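PDB 3SGH: SusD homolog from Bacteroides thetaiotaomicron, which probably binds glycans at the outer membrane for uptake by a partner transporter, as SusD-family lipoproteins do. Local coordinates for residues F271-V285 with V297-D309. Numbering follows the deposited sequence.
Sequences FTPQTQTAAGGYVGV and VYANYSKLFIATD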
loop_
_atom_site.group_PDB
_atom_site.type_symbol
_atom_site.label_atom_id
_atom_site.label_comp_id
_atom_site.label_asym_id
_atom_site.label_seq_id
_atom_site.Cartn_x
_atom_site.Cartn_y
_atom_site.Cartn_z
ATOM N N PHE A 271 12.840 1.884 12.440
ATOM C CA PHE A 271 14.155 1.880 11.785
ATOM C C PHE A 271 15.279 1.534 12.787
ATOM O O PHE A 271 15.118 1.704 14.010
ATOM C CB PHE A 271 14.488 3.278 11.245
ATOM C CG PHE A 271 13.392 3.946 10.473
ATOM C CD1 PHE A 271 12.883 3.356 9.337
ATOM C CD2 PHE A 271 12.906 5.188 10.868
ATOM C CE1 PHE A 271 11.883 3.985 8.626
ATOM C CE2 PHE A 271 11.871 5.829 10.152
ATOM C CZ PHE A 271 11.374 5.231 9.055
ATOM N N THR A 272 16.444 1.147 12.262
ATOM C CA THR A 272 17.675 1.100 13.042
ATOM C C THR A 272 18.483 2.345 12.750
ATOM O O THR A 272 18.417 2.857 11.627
ATOM C CB THR A 272 18.514 -0.131 12.690
ATOM O OG1 THR A 272 18.880 -0.093 11.296
ATOM C CG2 THR A 272 17.736 -1.373 12.984
ATOM N N PRO A 273 19.230 2.839 13.733
ATOM C CA PRO A 273 20.183 3.927 13.516
ATOM C C PRO A 273 21.241 3.506 12.496
ATOM O O PRO A 273 21.631 2.329 12.463
ATOM C CB PRO A 273 20.847 4.080 14.900
ATOM C CG PRO A 273 19.763 3.731 15.824
ATOM C CD PRO A 273 19.059 2.567 15.171
ATOM N N GLN A 274 21.692 4.458 11.679
ATOM C CA GLN A 274 22.800 4.219 10.753
ATOM C C GLN A 274 24.054 3.913 11.531
ATOM O O GLN A 274 24.248 4.430 12.628
ATOM C CB GLN A 274 23.007 5.393 9.803
ATOM C CG GLN A 274 23.473 6.682 10.438
ATOM C CD GLN A 274 24.979 6.762 10.637
ATOM O OE1 GLN A 274 25.779 6.076 9.946
ATOM N NE2 GLN A 274 25.387 7.655 11.543
ATOM N N THR A 275 24.895 3.040 10.977
ATOM C CA THR A 275 26.144 2.672 11.637
ATOM C C THR A 275 27.364 2.928 10.727
ATOM O O THR A 275 28.486 2.455 11.012
ATOM C CB THR A 275 26.135 1.198 12.059
ATOM O OG1 THR A 275 25.959 0.387 10.880
ATOM C CG2 THR A 275 25.020 0.944 13.115
ATOM N N GLN A 276 27.146 3.666 9.648
ATOM C CA GLN A 276 28.241 4.011 8.725
ATOM C C GLN A 276 29.264 4.917 9.406
ATOM O O GLN A 276 30.480 4.767 9.181
ATOM C CB GLN A 276 27.679 4.697 7.477
ATOM C CG GLN A 276 28.734 5.034 6.424
ATOM C CD GLN A 276 29.499 3.797 5.920
ATOM O OE1 GLN A 276 28.928 2.695 5.750
ATOM N NE2 GLN A 276 30.807 3.977 5.662
ATOM N N THR A 277 28.773 5.860 10.207
ATOM C CA THR A 277 29.614 6.782 10.944
ATOM C C THR A 277 29.310 6.699 12.423
ATOM O O THR A 277 28.338 6.049 12.810
ATOM C CB THR A 277 29.381 8.254 10.486
ATOM O OG1 THR A 277 28.180 8.771 11.082
ATOM C CG2 THR A 277 29.286 8.363 8.977
ATOM N N ALA A 278 30.088 7.417 13.234
ATOM C CA ALA A 278 29.916 7.450 14.691
ATOM C C ALA A 278 28.741 8.304 15.165
ATOM O O ALA A 278 28.451 8.320 16.377
ATOM C CB ALA A 278 31.238 7.921 15.394
ATOM N N ALA A 279 28.076 9.036 14.264
ATOM C CA ALA A 279 27.022 10.009 14.670
ATOM C C ALA A 279 25.765 9.364 15.197
ATOM O O ALA A 279 25.019 9.982 15.940
ATOM C CB ALA A 279 26.665 10.952 13.518
ATOM N N GLY A 280 25.512 8.127 14.794
ATOM C CA GLY A 280 24.231 7.501 15.088
ATOM C C GLY A 280 23.119 8.244 14.355
ATOM O O GLY A 280 23.371 8.865 13.312
ATOM N N GLY A 281 21.910 8.247 14.924
ATOM C CA GLY A 281 20.755 8.880 14.249
ATOM C C GLY A 281 20.213 8.004 13.110
ATOM O O GLY A 281 20.804 6.989 12.761
ATOM N N TYR A 282 19.114 8.466 12.526
ATOM C CA TYR A 282 18.382 7.786 11.502
ATOM C C TYR A 282 18.646 8.506 10.209
ATOM O O TYR A 282 18.473 9.698 10.134
ATOM C CB TYR A 282 16.869 7.750 11.828
ATOM C CG TYR A 282 16.611 7.075 13.157
ATOM C CD1 TYR A 282 16.545 5.690 13.254
ATOM C CD2 TYR A 282 16.501 7.825 14.328
ATOM C CE1 TYR A 282 16.361 5.043 14.485
ATOM C CE2 TYR A 282 16.279 7.180 15.572
ATOM C CZ TYR A 282 16.226 5.804 15.629
ATOM O OH TYR A 282 16.022 5.203 16.834
ATOM N N VAL A 283 19.137 7.756 9.223
ATOM C CA VAL A 283 19.441 8.277 7.893
ATOM C C VAL A 283 18.954 7.281 6.850
ATOM O O VAL A 283 19.434 6.117 6.764
ATOM C CB VAL A 283 20.946 8.570 7.693
ATOM C CG1 VAL A 283 21.189 9.109 6.287
ATOM C CG2 VAL A 283 21.522 9.577 8.777
ATOM N N GLY A 284 17.972 7.716 6.063
ATOM C CA GLY A 284 17.458 6.910 4.945
ATOM C C GLY A 284 18.282 7.046 3.678
ATOM O O GLY A 284 19.194 7.884 3.605
ATOM N N VAL A 285 17.932 6.227 2.695
ATOM C CA VAL A 285 18.551 6.206 1.368
ATOM C C VAL A 285 17.682 6.924 0.372
ATOM O O VAL A 285 16.483 6.666 0.292
ATOM C CB VAL A 285 18.838 4.745 0.900
ATOM C CG1 VAL A 285 19.543 4.761 -0.515
ATOM C CG2 VAL A 285 19.647 4.015 1.948
ATOM N N VAL A 297 27.283 0.136 -0.741
ATOM C CA VAL A 297 27.382 1.570 -0.403
ATOM C C VAL A 297 26.397 1.951 0.717
ATOM O O VAL A 297 26.750 2.716 1.614
ATOM C CB VAL A 297 27.167 2.434 -1.685
ATOM C CG1 VAL A 297 26.940 3.889 -1.373
ATOM C CG2 VAL A 297 28.399 2.226 -2.635
ATOM N N TYR A 298 25.194 1.368 0.654
ATOM C CA TYR A 298 24.109 1.696 1.552
ATOM C C TYR A 298 23.903 0.674 2.670
ATOM O O TYR A 298 22.945 0.741 3.440
ATOM C CB TYR A 298 22.847 1.935 0.736
ATOM C CG TYR A 298 22.910 3.240 -0.070
ATOM C CD1 TYR A 298 23.068 4.482 0.582
ATOM C CD2 TYR A 298 22.810 3.237 -1.444
ATOM C CE1 TYR A 298 23.124 5.681 -0.153
ATOM C CE2 TYR A 298 22.867 4.447 -2.194
ATOM C CZ TYR A 298 23.014 5.662 -1.520
ATOM O OH TYR A 298 23.017 6.857 -2.263
ATOM N N ALA A 299 24.837 -0.256 2.808
ATOM C CA ALA A 299 24.667 -1.362 3.744
ATOM C C ALA A 299 24.439 -0.892 5.186
ATOM O O ALA A 299 23.690 -1.519 5.927
ATOM C CB ALA A 299 25.886 -2.362 3.657
ATOM N N ASN A 300 25.094 0.192 5.593
ATOM C CA ASN A 300 25.024 0.675 6.972
ATOM C C ASN A 300 24.148 1.917 7.212
ATOM O O ASN A 300 24.221 2.520 8.283
ATOM C CB ASN A 300 26.448 0.911 7.491
ATOM C CG ASN A 300 27.311 -0.309 7.344
ATOM O OD1 ASN A 300 26.878 -1.405 7.663
ATOM N ND2 ASN A 300 28.524 -0.135 6.845
ATOM N N TYR A 301 23.314 2.268 6.235
ATOM C CA TYR A 301 22.275 3.223 6.441
ATOM C C TYR A 301 21.137 2.576 7.261
ATOM O O TYR A 301 21.153 1.368 7.484
ATOM C CB TYR A 301 21.769 3.776 5.090
ATOM C CG TYR A 301 22.700 4.795 4.424
ATOM C CD1 TYR A 301 24.059 4.491 4.171
ATOM C CD2 TYR A 301 22.204 6.044 3.959
ATOM C CE1 TYR A 301 24.912 5.398 3.546
ATOM C CE2 TYR A 301 23.051 6.931 3.306
ATOM C CZ TYR A 301 24.400 6.605 3.114
ATOM O OH TYR A 301 25.246 7.462 2.489
ATOM N N SER A 302 20.162 3.369 7.701
ATOM C CA SER A 302 19.052 2.829 8.479
ATOM C C SER A 302 18.306 1.692 7.771
ATOM O O SER A 302 17.917 1.823 6.591
ATOM C CB SER A 302 18.064 3.908 8.845
ATOM O OG SER A 302 18.637 4.787 9.790
ATOM N N LYS A 303 18.090 0.618 8.521
ATOM C CA LYS A 303 17.342 -0.526 8.059
ATOM C C LYS A 303 15.905 -0.447 8.534
ATOM O O LYS A 303 15.565 0.296 9.463
ATOM C CB LYS A 303 17.959 -1.811 8.579
ATOM C CG LYS A 303 19.427 -1.998 8.209
ATOM C CD LYS A 303 20.054 -3.278 8.752
ATOM C CE LYS A 303 20.442 -3.114 10.240
ATOM N NZ LYS A 303 21.124 -4.313 10.923
ATOM N N LEU A 304 15.042 -1.214 7.872
ATOM C CA LEU A 304 13.677 -1.395 8.350
ATOM C C LEU A 304 13.768 -2.270 9.611
ATOM O O LEU A 304 14.405 -3.343 9.603
ATOM C CB LEU A 304 12.834 -2.094 7.264
ATOM C CG LEU A 304 12.874 -1.519 5.838
ATOM C CD1 LEU A 304 12.022 -2.385 4.921
ATOM C CD2 LEU A 304 12.375 -0.072 5.821
ATOM N N PHE A 305 13.096 -1.821 10.673
ATOM C CA PHE A 305 13.083 -2.545 11.934
ATOM C C PHE A 305 12.609 -4.005 11.765
ATOM O O PHE A 305 13.140 -4.933 12.379
ATOM C CB PHE A 305 12.228 -1.840 12.963
ATOM C CG PHE A 305 12.306 -2.506 14.318
ATOM C CD1 PHE A 305 11.409 -3.503 14.665
ATOM C CD2 PHE A 305 13.346 -2.197 15.189
ATOM C CE1 PHE A 305 11.535 -4.186 15.889
ATOM C CE2 PHE A 305 13.480 -2.839 16.396
ATOM C CZ PHE A 305 12.558 -3.853 16.769
ATOM N N ILE A 306 11.605 -4.213 10.933
ATOM C CA ILE A 306 10.999 -5.556 10.766
ATOM C C ILE A 306 12.028 -6.548 10.218
ATOM O O ILE A 306 11.923 -7.731 10.494
ATOM C CB ILE A 306 9.739 -5.507 9.849
ATOM C CG1 ILE A 306 8.898 -6.798 9.972
ATOM C CG2 ILE A 306 10.152 -5.192 8.397
ATOM C CD1 ILE A 306 7.507 -6.649 9.250
ATOM N N ALA A 307 13.061 -6.059 9.523
ATOM C CA ALA A 307 14.171 -6.890 9.025
ATOM C C ALA A 307 15.099 -7.392 10.136
ATOM O O ALA A 307 15.877 -8.341 9.875
ATOM C CB ALA A 307 15.036 -6.143 7.957
ATOM N N THR A 308 15.029 -6.792 11.332
ATOM C CA THR A 308 15.990 -7.068 12.401
ATOM C C THR A 308 15.644 -8.317 13.219
ATOM O O THR A 308 16.452 -8.780 14.035
ATOM C CB THR A 308 16.152 -5.875 13.380
ATOM O OG1 THR A 308 14.926 -5.674 14.111
ATOM C CG2 THR A 308 16.596 -4.637 12.612
ATOM N N ASP A 309 14.436 -8.837 13.017
ATOM C CA ASP A 309 13.993 -10.041 13.706
ATOM C C ASP A 309 13.120 -10.773 12.714
ATOM O O ASP A 309 11.971 -10.403 12.522
ATOM C CB ASP A 309 13.165 -9.641 14.937
ATOM C CG ASP A 309 12.573 -10.822 15.696
ATOM O OD1 ASP A 309 12.678 -11.996 15.279
ATOM O OD2 ASP A 309 11.985 -10.533 16.757
HETATM O O HOH W 1 21.525 0.385 10.741
HETATM O O HOH W 2 26.692 2.192 4.349
#
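Ser302 carries OG anti to its carbonyl carbon (chi1 -70°), and this turn sets the hydroxyl between the two limbs of the 271-285 loop, at Thr272 and Val283. Ser302 OG donates to Thr272 O at 2.7 Å, in the carbonyl plane, and accepts from Val283 N. Ser302 N binds Val283 O at 3.0 Å. One serine thus ties both limbs of the loop. Thr272 OG1 lies between its backbone N and carbonyl carbon (chi1 61°), where it accepts from Lys303 N at 3.0 Å. Thr272 N donates in return to Lys303 O. The methyls Thr272 CG2 and Thr308 CG2 meet tip to tip, a tight fit.

Further along, Thr275 N donates to Asn300 O at 2.8 Å. The side chains of Gln276 and Asn300 cross at about a right angle. Asn300 ND2 reaches Gln276 OE1 at 3.1 Å, and a water bridges that oxygen to Val297 O and Asn300 N. Gln274 lays CB against Asn300 O, while its bent chain turns the amide back into its own loop. There OE1 accepts from Thr277 N, and NE2 donates to Thr277 OG1 and Gly280 O. Thr277 OG1 also accepts from Ala279 N, an ST turn. A leucine here in place of Gln274 would probably leave Thr277 N and Gly280 O without these mates and let the 277-280 end of the loop shift.

Val285 CG1 sits squarely over one face of the Tyr298 ring, 3.5 Å from its centroid, in a CH-pi contact. Val285 CG2 packs on Tyr301 CB. The two tyrosine hydroxyls bond outward, to Glu291 and Asp376.

Ser302 and Val285 also make backbone bonds to Ala251 of strand 249-251. Both segments belong to the long connection between helix 267-270 and strand 314-317, an irregular loop of the SusD-like fold that folds back on itself, with a single beta bridge from Phe271 to Leu304.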